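Local coordinates for PF14_0633 protein (Plasmodium falciparum, PDB 3IGM), which probably acts as a sequence-specific transcription factor, its AP2 domain gripping DNA as a domain-swapped dimer, at residues A[11-23]-A[31-43]. Sequence-based numbering, arbitrary orientation.
Sequences VSWNKRMCAWLAF and RSRTFHPKHFNMD. With nucleotides of chain B; nucleotides of chain C.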
ATOM      1  N   VAL A  11     -12.810 -12.943  -6.228  1.00 33.29           N
ATOM      2  CA  VAL A  11     -11.854 -11.843  -6.152  1.00 32.99           C
ATOM      3  C   VAL A  11     -11.552 -11.506  -4.702  1.00 33.64           C
ATOM      4  O   VAL A  11     -12.460 -11.189  -3.930  1.00 33.93           O
ATOM      5  CB  VAL A  11     -12.368 -10.560  -6.885  1.00 32.86           C
ATOM      6  CG1 VAL A  11     -11.388  -9.407  -6.719  1.00 30.47           C
ATOM      7  CG2 VAL A  11     -12.643 -10.846  -8.372  1.00 32.71           C
ATOM      8  N   SER A  12     -10.277 -11.554  -4.328  1.00 34.10           N
ATOM      9  CA  SER A  12      -9.901 -11.264  -2.935  1.00 34.61           C
ATOM     10  C   SER A  12      -8.591 -10.520  -2.799  1.00 35.06           C
ATOM     11  O   SER A  12      -7.661 -10.704  -3.597  1.00 34.97           O
ATOM     12  CB  SER A  12      -9.876 -12.533  -2.073  1.00 34.42           C
ATOM     13  OG  SER A  12      -9.127 -13.572  -2.677  1.00 34.77           O
ATOM     14  N   TRP A  13      -8.546  -9.675  -1.771  1.00 35.25           N
ATOM     15  CA  TRP A  13      -7.369  -8.921  -1.414  1.00 35.96           C
ATOM     16  C   TRP A  13      -6.317  -9.801  -0.702  1.00 36.38           C
ATOM     17  O   TRP A  13      -6.587 -10.405   0.336  1.00 36.33           O
ATOM     18  CB  TRP A  13      -7.784  -7.745  -0.528  1.00 35.70           C
ATOM     19  CG  TRP A  13      -6.678  -6.784  -0.211  1.00 36.14           C
ATOM     20  CD1 TRP A  13      -6.070  -6.605   1.006  1.00 36.04           C
ATOM     21  CD2 TRP A  13      -6.053  -5.853  -1.111  1.00 36.18           C
ATOM     22  NE1 TRP A  13      -5.112  -5.629   0.919  1.00 36.17           N
ATOM     23  CE2 TRP A  13      -5.078  -5.146  -0.366  1.00 36.68           C
ATOM     24  CE3 TRP A  13      -6.222  -5.549  -2.473  1.00 35.84           C
ATOM     25  CZ2 TRP A  13      -4.272  -4.152  -0.936  1.00 37.44           C
ATOM     26  CZ3 TRP A  13      -5.421  -4.564  -3.042  1.00 35.33           C
ATOM     27  CH2 TRP A  13      -4.459  -3.874  -2.271  1.00 37.49           C
ATOM     28  N   ASN A  14      -5.124  -9.863  -1.285  1.00 36.92           N
ATOM     29  CA  ASN A  14      -3.969 -10.529  -0.685  1.00 37.09           C
ATOM     30  C   ASN A  14      -3.156  -9.465   0.049  1.00 37.71           C
ATOM     31  O   ASN A  14      -2.553  -8.595  -0.576  1.00 37.83           O
ATOM     32  CB  ASN A  14      -3.151 -11.234  -1.781  1.00 36.44           C
ATOM     33  CG  ASN A  14      -2.001 -12.060  -1.230  1.00 35.38           C
ATOM     34  OD1 ASN A  14      -1.091 -11.527  -0.598  1.00 32.95           O
ATOM     35  ND2 ASN A  14      -2.018 -13.372  -1.508  1.00 34.63           N
ATOM     36  N   LYS A  15      -3.160  -9.522   1.378  1.00 38.97           N
ATOM     37  CA  LYS A  15      -2.519  -8.485   2.203  1.00 40.27           C
ATOM     38  C   LYS A  15      -0.996  -8.390   2.020  1.00 40.39           C
ATOM     39  O   LYS A  15      -0.466  -7.292   1.807  1.00 40.67           O
ATOM     40  CB  LYS A  15      -2.915  -8.628   3.683  1.00 40.41           C
ATOM     41  CG  LYS A  15      -4.369  -8.262   3.947  1.00 42.20           C
ATOM     42  CD  LYS A  15      -4.808  -8.570   5.367  1.00 44.80           C
ATOM     43  CE  LYS A  15      -6.205  -8.003   5.610  1.00 46.89           C
ATOM     44  NZ  LYS A  15      -6.764  -8.334   6.951  1.00 48.65           N
ATOM     45  N   ARG A  16      -0.300  -9.527   2.074  1.00 41.06           N
ATOM     46  CA  ARG A  16       1.148  -9.541   1.799  1.00 41.29           C
ATOM     47  C   ARG A  16       1.506  -8.872   0.464  1.00 41.25           C
ATOM     48  O   ARG A  16       2.443  -8.071   0.404  1.00 41.61           O
ATOM     49  CB  ARG A  16       1.735 -10.955   1.827  1.00 41.45           C
ATOM     50  CG  ARG A  16       3.259 -10.936   1.629  1.00 43.15           C
ATOM     51  CD  ARG A  16       3.909 -12.311   1.651  1.00 45.88           C
ATOM     52  NE  ARG A  16       3.716 -13.123   0.442  1.00 48.08           N
ATOM     53  CZ  ARG A  16       3.995 -12.741  -0.807  1.00 49.55           C
ATOM     54  NH1 ARG A  16       4.441 -11.510  -1.067  1.00 50.70           N
ATOM     55  NH2 ARG A  16       3.797 -13.589  -1.812  1.00 48.89           N
ATOM     56  N   MET A  17       0.759  -9.196  -0.596  1.00 40.85           N
ATOM     57  CA  MET A  17       1.057  -8.677  -1.937  1.00 40.46           C
ATOM     58  C   MET A  17       0.533  -7.265  -2.136  1.00 40.67           C
ATOM     59  O   MET A  17       0.981  -6.546  -3.023  1.00 40.42           O
ATOM     60  CB  MET A  17       0.466  -9.587  -3.016  1.00 40.48           C
ATOM     61  CG  MET A  17       1.000 -11.016  -3.004  1.00 39.60           C
ATOM     62  SD  MET A  17       0.170 -12.067  -4.212  1.00 38.08           S
ATOM     63  CE  MET A  17       0.725 -11.258  -5.717  1.00 38.43           C
ATOM     64  N   CYS A  18      -0.430  -6.864  -1.313  1.00 41.13           N
ATOM     65  CA  CYS A  18      -1.116  -5.599  -1.544  1.00 41.77           C
ATOM     66  C   CYS A  18      -1.723  -5.605  -2.966  1.00 40.47           C
ATOM     67  O   CYS A  18      -1.513  -4.686  -3.763  1.00 41.29           O
ATOM     68  CB  CYS A  18      -0.143  -4.433  -1.331  1.00 42.02           C
ATOM     69  SG  CYS A  18      -0.909  -2.811  -1.313  1.00 48.81           S
ATOM     70  N   ALA A  19      -2.470  -6.666  -3.273  1.00 38.92           N
ATOM     71  CA  ALA A  19      -3.071  -6.872  -4.595  1.00 36.91           C
ATOM     72  C   ALA A  19      -4.330  -7.718  -4.475  1.00 36.12           C
ATOM     73  O   ALA A  19      -4.455  -8.543  -3.549  1.00 36.01           O
ATOM     74  CB  ALA A  19      -2.079  -7.564  -5.529  1.00 36.48           C
ATOM     75  N   TRP A  20      -5.250  -7.503  -5.416  1.00 34.83           N
ATOM     76  CA  TRP A  20      -6.400  -8.360  -5.631  1.00 34.08           C
ATOM     77  C   TRP A  20      -5.959  -9.530  -6.481  1.00 34.07           C
ATOM     78  O   TRP A  20      -5.309  -9.331  -7.514  1.00 34.03           O
ATOM     79  CB  TRP A  20      -7.498  -7.617  -6.417  1.00 34.08           C
ATOM     80  CG  TRP A  20      -7.979  -6.355  -5.779  1.00 32.70           C
ATOM     81  CD1 TRP A  20      -7.594  -5.084  -6.083  1.00 32.25           C
ATOM     82  CD2 TRP A  20      -8.940  -6.248  -4.720  1.00 31.78           C
ATOM     83  NE1 TRP A  20      -8.258  -4.185  -5.271  1.00 31.72           N
ATOM     84  CE2 TRP A  20      -9.088  -4.878  -4.426  1.00 31.19           C
ATOM     85  CE3 TRP A  20      -9.687  -7.185  -3.988  1.00 31.41           C
ATOM     86  CZ2 TRP A  20      -9.962  -4.410  -3.427  1.00 31.69           C
ATOM     87  CZ3 TRP A  20     -10.554  -6.717  -2.988  1.00 31.28           C
ATOM     88  CH2 TRP A  20     -10.683  -5.344  -2.726  1.00 30.24           C
ATOM     89  N   LEU A  21      -6.298 -10.748  -6.063  1.00 33.54           N
ATOM     90  CA  LEU A  21      -6.161 -11.878  -6.965  1.00 33.65           C
ATOM     91  C   LEU A  21      -7.534 -12.386  -7.369  1.00 33.48           C
ATOM     92  O   LEU A  21      -8.443 -12.491  -6.549  1.00 33.78           O
ATOM     93  CB  LEU A  21      -5.290 -13.015  -6.412  1.00 33.62           C
ATOM     94  CG  LEU A  21      -3.950 -12.820  -5.696  1.00 34.26           C
ATOM     95  CD1 LEU A  21      -3.137 -14.107  -5.730  1.00 33.18           C
ATOM     96  CD2 LEU A  21      -3.124 -11.656  -6.159  1.00 33.58           C
ATOM     97  N   ALA A  22      -7.675 -12.646  -8.658  1.00 33.48           N
ATOM     98  CA  ALA A  22      -8.864 -13.262  -9.211  1.00 33.37           C
ATOM     99  C   ALA A  22      -8.550 -14.742  -9.352  1.00 33.18           C
ATOM    100  O   ALA A  22      -7.617 -15.140 -10.078  1.00 33.14           O
ATOM    101  CB  ALA A  22      -9.200 -12.629 -10.574  1.00 32.96           C
ATOM    102  N   PHE A  23      -9.302 -15.542  -8.612  1.00 33.36           N
ATOM    103  CA  PHE A  23      -9.161 -16.989  -8.591  1.00 33.41           C
ATOM    104  C   PHE A  23     -10.219 -17.573  -9.496  1.00 33.95           C
ATOM    105  O   PHE A  23     -11.375 -17.180  -9.432  1.00 34.54           O
ATOM    106  CB  PHE A  23      -9.302 -17.529  -7.157  1.00 33.57           C
ATOM    107  CG  PHE A  23      -8.091 -17.264  -6.301  1.00 32.56           C
ATOM    108  CD1 PHE A  23      -7.085 -18.227  -6.180  1.00 31.71           C
ATOM    109  CD2 PHE A  23      -7.935 -16.039  -5.658  1.00 32.02           C
ATOM    110  CE1 PHE A  23      -5.951 -17.984  -5.424  1.00 31.12           C
ATOM    111  CE2 PHE A  23      -6.795 -15.775  -4.896  1.00 33.27           C
ATOM    112  CZ  PHE A  23      -5.799 -16.756  -4.772  1.00 32.59           C
ATOM    113  N   ARG A  31      -6.575 -21.571 -10.320  1.00 33.52           N
ATOM    114  CA  ARG A  31      -5.517 -20.661 -10.750  1.00 32.67           C
ATOM    115  C   ARG A  31      -5.820 -19.267 -10.259  1.00 32.17           C
ATOM    116  O   ARG A  31      -6.925 -18.997  -9.802  1.00 32.18           O
ATOM    117  CB  ARG A  31      -5.386 -20.681 -12.283  1.00 32.31           C
ATOM    118  CG  ARG A  31      -4.960 -22.037 -12.852  1.00 31.52           C
ATOM    119  CD  ARG A  31      -4.779 -22.008 -14.365  1.00 28.70           C
ATOM    120  NE  ARG A  31      -3.546 -21.330 -14.747  1.00 27.41           N
ATOM    121  CZ  ARG A  31      -3.173 -21.076 -16.003  1.00 27.55           C
ATOM    122  NH1 ARG A  31      -3.953 -21.432 -17.026  1.00 24.82           N
ATOM    123  NH2 ARG A  31      -2.015 -20.460 -16.236  1.00 25.26           N
ATOM    124  N   SER A  32      -4.834 -18.380 -10.331  1.00 32.23           N
ATOM    125  CA  SER A  32      -5.042 -16.992  -9.922  1.00 31.62           C
ATOM    126  C   SER A  32      -4.346 -15.995 -10.836  1.00 31.46           C
ATOM    127  O   SER A  32      -3.304 -16.286 -11.420  1.00 31.61           O
ATOM    128  CB  SER A  32      -4.610 -16.781  -8.467  1.00 31.32           C
ATOM    129  OG  SER A  32      -3.202 -16.824  -8.333  1.00 30.91           O
ATOM    130  N   ARG A  33      -4.941 -14.813 -10.945  1.00 31.67           N
ATOM    131  CA  ARG A  33      -4.358 -13.698 -11.675  1.00 31.71           C
ATOM    132  C   ARG A  33      -4.250 -12.495 -10.734  1.00 31.93           C
ATOM    133  O   ARG A  33      -5.218 -12.126 -10.059  1.00 31.92           O
ATOM    134  CB  ARG A  33      -5.192 -13.376 -12.917  1.00 31.16           C
ATOM    135  CG  ARG A  33      -4.796 -12.108 -13.681  1.00 32.56           C
ATOM    136  CD  ARG A  33      -3.625 -12.296 -14.631  1.00 34.15           C
ATOM    137  NE  ARG A  33      -3.892 -13.258 -15.699  1.00 34.83           N
ATOM    138  CZ  ARG A  33      -4.150 -12.937 -16.967  1.00 35.90           C
ATOM    139  NH1 ARG A  33      -4.214 -11.667 -17.366  1.00 34.71           N
ATOM    140  NH2 ARG A  33      -4.340 -13.899 -17.850  1.00 37.23           N
ATOM    141  N   THR A  34      -3.068 -11.891 -10.709  1.00 31.50           N
ATOM    142  CA  THR A  34      -2.757 -10.813  -9.797  1.00 32.30           C
ATOM    143  C   THR A  34      -3.031  -9.414 -10.374  1.00 33.11           C
ATOM    144  O   THR A  34      -2.611  -9.094 -11.493  1.00 32.67           O
ATOM    145  CB  THR A  34      -1.280 -10.929  -9.362  1.00 32.29           C
ATOM    146  OG1 THR A  34      -1.104 -12.147  -8.610  1.00 32.66           O
ATOM    147  CG2 THR A  34      -0.877  -9.747  -8.519  1.00 31.70           C
ATOM    148  N   PHE A  35      -3.714  -8.585  -9.584  1.00 33.90           N
ATOM    149  CA  PHE A  35      -4.024  -7.203  -9.958  1.00 35.01           C
ATOM    150  C   PHE A  35      -3.577  -6.215  -8.877  1.00 36.46           C
ATOM    151  O   PHE A  35      -4.302  -5.975  -7.897  1.00 36.59           O
ATOM    152  CB  PHE A  35      -5.529  -7.047 -10.220  1.00 34.35           C
ATOM    153  CG  PHE A  35      -6.019  -7.812 -11.421  1.00 32.41           C
ATOM    154  CD1 PHE A  35      -6.074  -7.196 -12.683  1.00 30.93           C
ATOM    155  CD2 PHE A  35      -6.421  -9.136 -11.297  1.00 29.42           C
ATOM    156  CE1 PHE A  35      -6.524  -7.891 -13.795  1.00 29.46           C
ATOM    157  CE2 PHE A  35      -6.878  -9.849 -12.406  1.00 29.24           C
ATOM    158  CZ  PHE A  35      -6.931  -9.220 -13.663  1.00 28.44           C
ATOM    159  N   HIS A  36      -2.377  -5.663  -9.049  1.00 37.95           N
ATOM    160  CA  HIS A  36      -1.868  -4.613  -8.162  1.00 39.58           C
ATOM    161  C   HIS A  36      -2.559  -3.288  -8.469  1.00 40.88           C
ATOM    162  O   HIS A  36      -2.876  -3.011  -9.638  1.00 40.52           O
ATOM    163  CB  HIS A  36      -0.360  -4.422  -8.357  1.00 39.53           C
ATOM    164  CG  HIS A  36       0.464  -5.541  -7.805  1.00 39.94           C
ATOM    165  ND1 HIS A  36       0.786  -5.639  -6.469  1.00 39.25           N
ATOM    166  CD2 HIS A  36       1.019  -6.619  -8.407  1.00 39.55           C
ATOM    167  CE1 HIS A  36       1.514  -6.722  -6.272  1.00 40.32           C
ATOM    168  NE2 HIS A  36       1.673  -7.333  -7.433  1.00 39.67           N
ATOM    169  N   PRO A  37      -2.777  -2.452  -7.433  1.00 42.20           N
ATOM    170  CA  PRO A  37      -3.231  -1.100  -7.728  1.00 43.37           C
ATOM    171  C   PRO A  37      -2.368  -0.490  -8.821  1.00 44.86           C
ATOM    172  O   PRO A  37      -1.135  -0.671  -8.844  1.00 45.23           O
ATOM    173  CB  PRO A  37      -3.030  -0.363  -6.403  1.00 43.39           C
ATOM    174  CG  PRO A  37      -3.172  -1.426  -5.359  1.00 42.99           C
ATOM    175  CD  PRO A  37      -2.638  -2.693  -5.983  1.00 42.28           C
ATOM    176  N   LYS A  38      -3.024   0.197  -9.743  1.00 46.40           N
ATOM    177  CA  LYS A  38      -2.354   0.869 -10.839  1.00 47.97           C
ATOM    178  C   LYS A  38      -1.293   1.815 -10.284  1.00 48.75           C
ATOM    179  O   LYS A  38      -1.542   2.524  -9.299  1.00 49.02           O
ATOM    180  CB  LYS A  38      -3.380   1.635 -11.684  1.00 48.32           C
ATOM    181  CG  LYS A  38      -4.687   0.863 -11.952  1.00 49.48           C
ATOM    182  CD  LYS A  38      -4.450  -0.430 -12.741  1.00 51.12           C
ATOM    183  CE  LYS A  38      -5.757  -1.190 -12.970  1.00 51.31           C
ATOM    184  NZ  LYS A  38      -5.509  -2.560 -13.525  1.00 51.86           N
ATOM    185  N   HIS A  39      -0.111   1.785 -10.903  1.00 49.47           N
ATOM    186  CA  HIS A  39       1.029   2.634 -10.530  1.00 50.51           C
ATOM    187  C   HIS A  39       1.445   2.491  -9.058  1.00 50.78           C
ATOM    188  O   HIS A  39       1.924   3.461  -8.455  1.00 50.92           O
ATOM    189  CB  HIS A  39       0.759   4.120 -10.845  1.00 50.81           C
ATOM    190  CG  HIS A  39       0.151   4.365 -12.193  1.00 52.38           C
ATOM    191  ND1 HIS A  39       0.883   4.321 -13.360  1.00 53.48           N
ATOM    192  CD2 HIS A  39      -1.118   4.669 -12.557  1.00 53.43           C
ATOM    193  CE1 HIS A  39       0.091   4.584 -14.385  1.00 54.29           C
ATOM    194  NE2 HIS A  39      -1.130   4.798 -13.925  1.00 54.44           N
ATOM    195  N   PHE A  40       1.272   1.298  -8.483  1.00 50.89           N
ATOM    196  CA  PHE A  40       1.593   1.114  -7.067  1.00 51.30           C
ATOM    197  C   PHE A  40       3.061   1.410  -6.763  1.00 51.48           C
ATOM    198  O   PHE A  40       3.352   2.127  -5.812  1.00 51.37           O
ATOM    199  CB  PHE A  40       1.200  -0.270  -6.532  1.00 50.99           C
ATOM    200  CG  PHE A  40       1.480  -0.437  -5.056  1.00 50.95           C
ATOM    201  CD1 PHE A  40       0.699   0.227  -4.106  1.00 50.09           C
ATOM    202  CD2 PHE A  40       2.546  -1.220  -4.614  1.00 50.25           C
ATOM    203  CE1 PHE A  40       0.957   0.095  -2.744  1.00 49.78           C
ATOM    204  CE2 PHE A  40       2.811  -1.361  -3.245  1.00 50.19           C
ATOM    205  CZ  PHE A  40       2.020  -0.695  -2.311  1.00 49.52           C
ATOM    206  N   ASN A  41       3.967   0.873  -7.579  1.00 52.13           N
ATOM    207  CA  ASN A  41       5.401   1.096  -7.402  1.00 52.90           C
ATOM    208  C   ASN A  41       5.770   2.580  -7.424  1.00 53.11           C
ATOM    209  O   ASN A  41       6.383   3.070  -6.476  1.00 53.00           O
ATOM    210  CB  ASN A  41       6.200   0.321  -8.453  1.00 53.16           C
ATOM    211  CG  ASN A  41       5.918  -1.171  -8.416  1.00 54.35           C
ATOM    212  OD1 ASN A  41       5.691  -1.756  -7.349  1.00 55.48           O
ATOM    213  ND2 ASN A  41       5.925  -1.796  -9.588  1.00 55.09           N
ATOM    214  N   MET A  42       5.372   3.283  -8.492  1.00 53.41           N
ATOM    215  CA  MET A  42       5.572   4.737  -8.614  1.00 53.71           C
ATOM    216  C   MET A  42       5.103   5.474  -7.360  1.00 53.30           C
ATOM    217  O   MET A  42       5.871   6.213  -6.735  1.00 53.29           O
ATOM    218  CB  MET A  42       4.798   5.314  -9.806  1.00 54.10           C
ATOM    219  CG  MET A  42       5.307   4.964 -11.192  1.00 56.04           C
ATOM    220  SD  MET A  42       4.946   6.280 -12.397  1.00 59.84           S
ATOM    221  CE  MET A  42       3.178   6.540 -12.194  1.00 59.08           C
ATOM    222  N   ASP A  43       3.836   5.265  -7.004  1.00 52.82           N
ATOM    223  CA  ASP A  43       3.204   6.014  -5.917  1.00 52.55           C
ATOM    224  C   ASP A  43       3.723   5.644  -4.524  1.00 52.16           C
ATOM    225  O   ASP A  43       3.745   6.494  -3.630  1.00 52.20           O
ATOM    226  CB  ASP A  43       1.673   5.913  -5.998  1.00 52.39           C
ATOM    227  CG  ASP A  43       1.090   6.700  -7.184  1.00 53.18           C
ATOM    228  OD1 ASP A  43       1.818   7.522  -7.804  1.00 52.65           O
ATOM    229  OD2 ASP A  43      -0.107   6.498  -7.497  1.00 53.08           O
TER
ATOM    230  P    DA B   4      -1.288 -20.277 -11.793  1.00 40.64           P
ATOM    231  OP1  DA B   4      -1.260 -21.047 -13.057  1.00 40.78           O
ATOM    232  OP2  DA B   4      -2.509 -19.595 -11.310  1.00 40.82           O
ATOM    233  O5'  DA B   4      -0.817 -21.256 -10.622  1.00 43.57           O
ATOM    234  C5'  DA B   4       0.500 -21.846 -10.634  1.00 45.19           C
ATOM    235  C4'  DA B   4       0.590 -22.827  -9.475  1.00 45.98           C
ATOM    236  O4'  DA B   4       0.603 -22.098  -8.227  1.00 44.83           O
ATOM    237  C3'  DA B   4      -0.586 -23.788  -9.352  1.00 46.85           C
ATOM    238  O3'  DA B   4      -0.065 -25.034  -8.902  1.00 49.55           O
ATOM    239  C2'  DA B   4      -1.539 -23.128  -8.346  1.00 45.62           C
ATOM    240  C1'  DA B   4      -0.582 -22.318  -7.470  1.00 45.00           C
ATOM    241  N9   DA B   4      -1.064 -21.008  -7.018  1.00 43.20           N
ATOM    242  C8   DA B   4      -1.901 -20.139  -7.664  1.00 41.79           C
ATOM    243  N7   DA B   4      -2.140 -19.032  -6.992  1.00 42.31           N
ATOM    244  C5   DA B   4      -1.393 -19.171  -5.825  1.00 41.92           C
ATOM    245  C6   DA B   4      -1.208 -18.361  -4.681  1.00 41.98           C
ATOM    246  N6   DA B   4      -1.773 -17.151  -4.521  1.00 42.07           N
ATOM    247  N1   DA B   4      -0.393 -18.833  -3.689  1.00 42.34           N
ATOM    248  C2   DA B   4       0.192 -20.025  -3.824  1.00 41.18           C
ATOM    249  N3   DA B   4       0.082 -20.874  -4.845  1.00 42.88           N
ATOM    250  C4   DA B   4      -0.726 -20.392  -5.823  1.00 43.28           C
ATOM    251  P    DC B   3       0.122 -13.868 -12.779  1.00 39.84           P
ATOM    252  OP1  DC B   3      -0.053 -14.216 -14.203  1.00 41.18           O
ATOM    253  OP2  DC B   3      -0.842 -12.951 -12.117  1.00 38.46           O
ATOM    254  O5'  DC B   3       0.202 -15.255 -11.984  1.00 40.01           O
ATOM    255  C5'  DC B   3       1.159 -16.234 -12.397  1.00 40.27           C
ATOM    256  C4'  DC B   3       1.260 -17.344 -11.369  1.00 39.75           C
ATOM    257  O4'  DC B   3       1.667 -16.782 -10.103  1.00 39.45           O
ATOM    258  C3'  DC B   3      -0.058 -18.047 -11.059  1.00 39.14           C
ATOM    259  O3'  DC B   3      -0.104 -19.214 -11.861  1.00 39.81           O
ATOM    260  C2'  DC B   3      -0.009 -18.332  -9.552  1.00 38.67           C
ATOM    261  C1'  DC B   3       1.314 -17.721  -9.111  1.00 37.83           C
ATOM    262  N1   DC B   3       1.300 -16.972  -7.830  1.00 37.70           N
ATOM    263  C2   DC B   3       1.887 -17.593  -6.711  1.00 37.71           C
ATOM    264  O2   DC B   3       2.382 -18.730  -6.819  1.00 39.66           O
ATOM    265  N3   DC B   3       1.894 -16.917  -5.543  1.00 36.21           N
ATOM    266  C4   DC B   3       1.357 -15.690  -5.450  1.00 35.11           C
ATOM    267  N4   DC B   3       1.422 -15.086  -4.251  1.00 33.31           N
ATOM    268  C5   DC B   3       0.743 -15.045  -6.580  1.00 34.24           C
ATOM    269  C6   DC B   3       0.733 -15.721  -7.741  1.00 35.26           C
TER
ATOM    270  P    DA C   4      -4.661 -12.434   3.715  1.00 46.62           P
ATOM    271  OP1  DA C   4      -5.235 -11.565   4.761  1.00 48.39           O
ATOM    272  OP2  DA C   4      -3.959 -11.829   2.561  1.00 46.36           O
ATOM    273  O5'  DA C   4      -3.671 -13.512   4.371  1.00 48.14           O
ATOM    274  C5'  DA C   4      -4.210 -14.595   5.169  1.00 47.07           C
ATOM    275  C4'  DA C   4      -3.253 -15.765   5.350  1.00 45.73           C
ATOM    276  O4'  DA C   4      -3.387 -16.741   4.288  1.00 45.12           O
ATOM    277  C3'  DA C   4      -1.770 -15.455   5.367  1.00 46.67           C
ATOM    278  O3'  DA C   4      -1.174 -16.416   6.228  1.00 47.75           O
ATOM    279  C2'  DA C   4      -1.345 -15.634   3.907  1.00 44.79           C
ATOM    280  C1'  DA C   4      -2.208 -16.821   3.493  1.00 44.02           C
ATOM    281  N9   DA C   4      -2.663 -16.818   2.107  1.00 42.87           N
ATOM    282  C8   DA C   4      -3.272 -15.765   1.467  1.00 41.97           C
ATOM    283  N7   DA C   4      -3.609 -16.029   0.230  1.00 41.63           N
ATOM    284  C5   DA C   4      -3.214 -17.342   0.027  1.00 40.92           C
ATOM    285  C6   DA C   4      -3.301 -18.203  -1.091  1.00 41.94           C
ATOM    286  N6   DA C   4      -3.839 -17.839  -2.267  1.00 42.09           N
ATOM    287  N1   DA C   4      -2.816 -19.461  -0.967  1.00 41.96           N
ATOM    288  C2   DA C   4      -2.271 -19.826   0.214  1.00 41.83           C
ATOM    289  N3   DA C   4      -2.136 -19.107   1.329  1.00 41.87           N
ATOM    290  C4   DA C   4      -2.634 -17.857   1.182  1.00 43.08           C
TER
HETATM  291  O   HOH W   1       0.489  -3.596  -4.939  1.00 50.53           O
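W20 and A22 pair with F35 and R33 through four backbone hydrogen bonds, joining strand 19-23 to strand 31-35 in antiparallel fashion. The bond from A22 N to R33 O is 2.9 Å long. The packing is tight on the face that carries L21, F23, S32 and T34. S32 CB sits over one face of the F23 ring, 3.8 Å from its centroid. L21 and T34 lie side by side, with L21 CD2 3.2 Å from T34 OG1. M17 CE meets the T34 side chain tip to tip. This face lies against DNA. S32 OG sits between its backbone N and carbonyl carbon (chi1 72°) and from there donates to N7 of DA4 of chain B at 2.8 Å, while S32 N and T34 N each bind a backbone phosphate.

At the end of the sheet a water bridges the contact, linking C18 O to H36 ND1, 2.6 Å from each. A19 CB covers one face of the H36 ring, whose NE2 binds another DNA phosphate. C18 SG meets the F40 ring obliquely, 3.7 Å from CE1, and forms a disulfide with C18 of the second subunit. On the other sheet face, A22 and F35 pack against F54 and A51 of that subunit's helix. The looser side is at R33: its chain bends away from strand 19-23 and is exposed, though it also packs on F54 of the second subunit. A three-stranded antiparallel sheet that reads DNA and is backed by a helix, here swapped from the partner, is the AP2 domain fold.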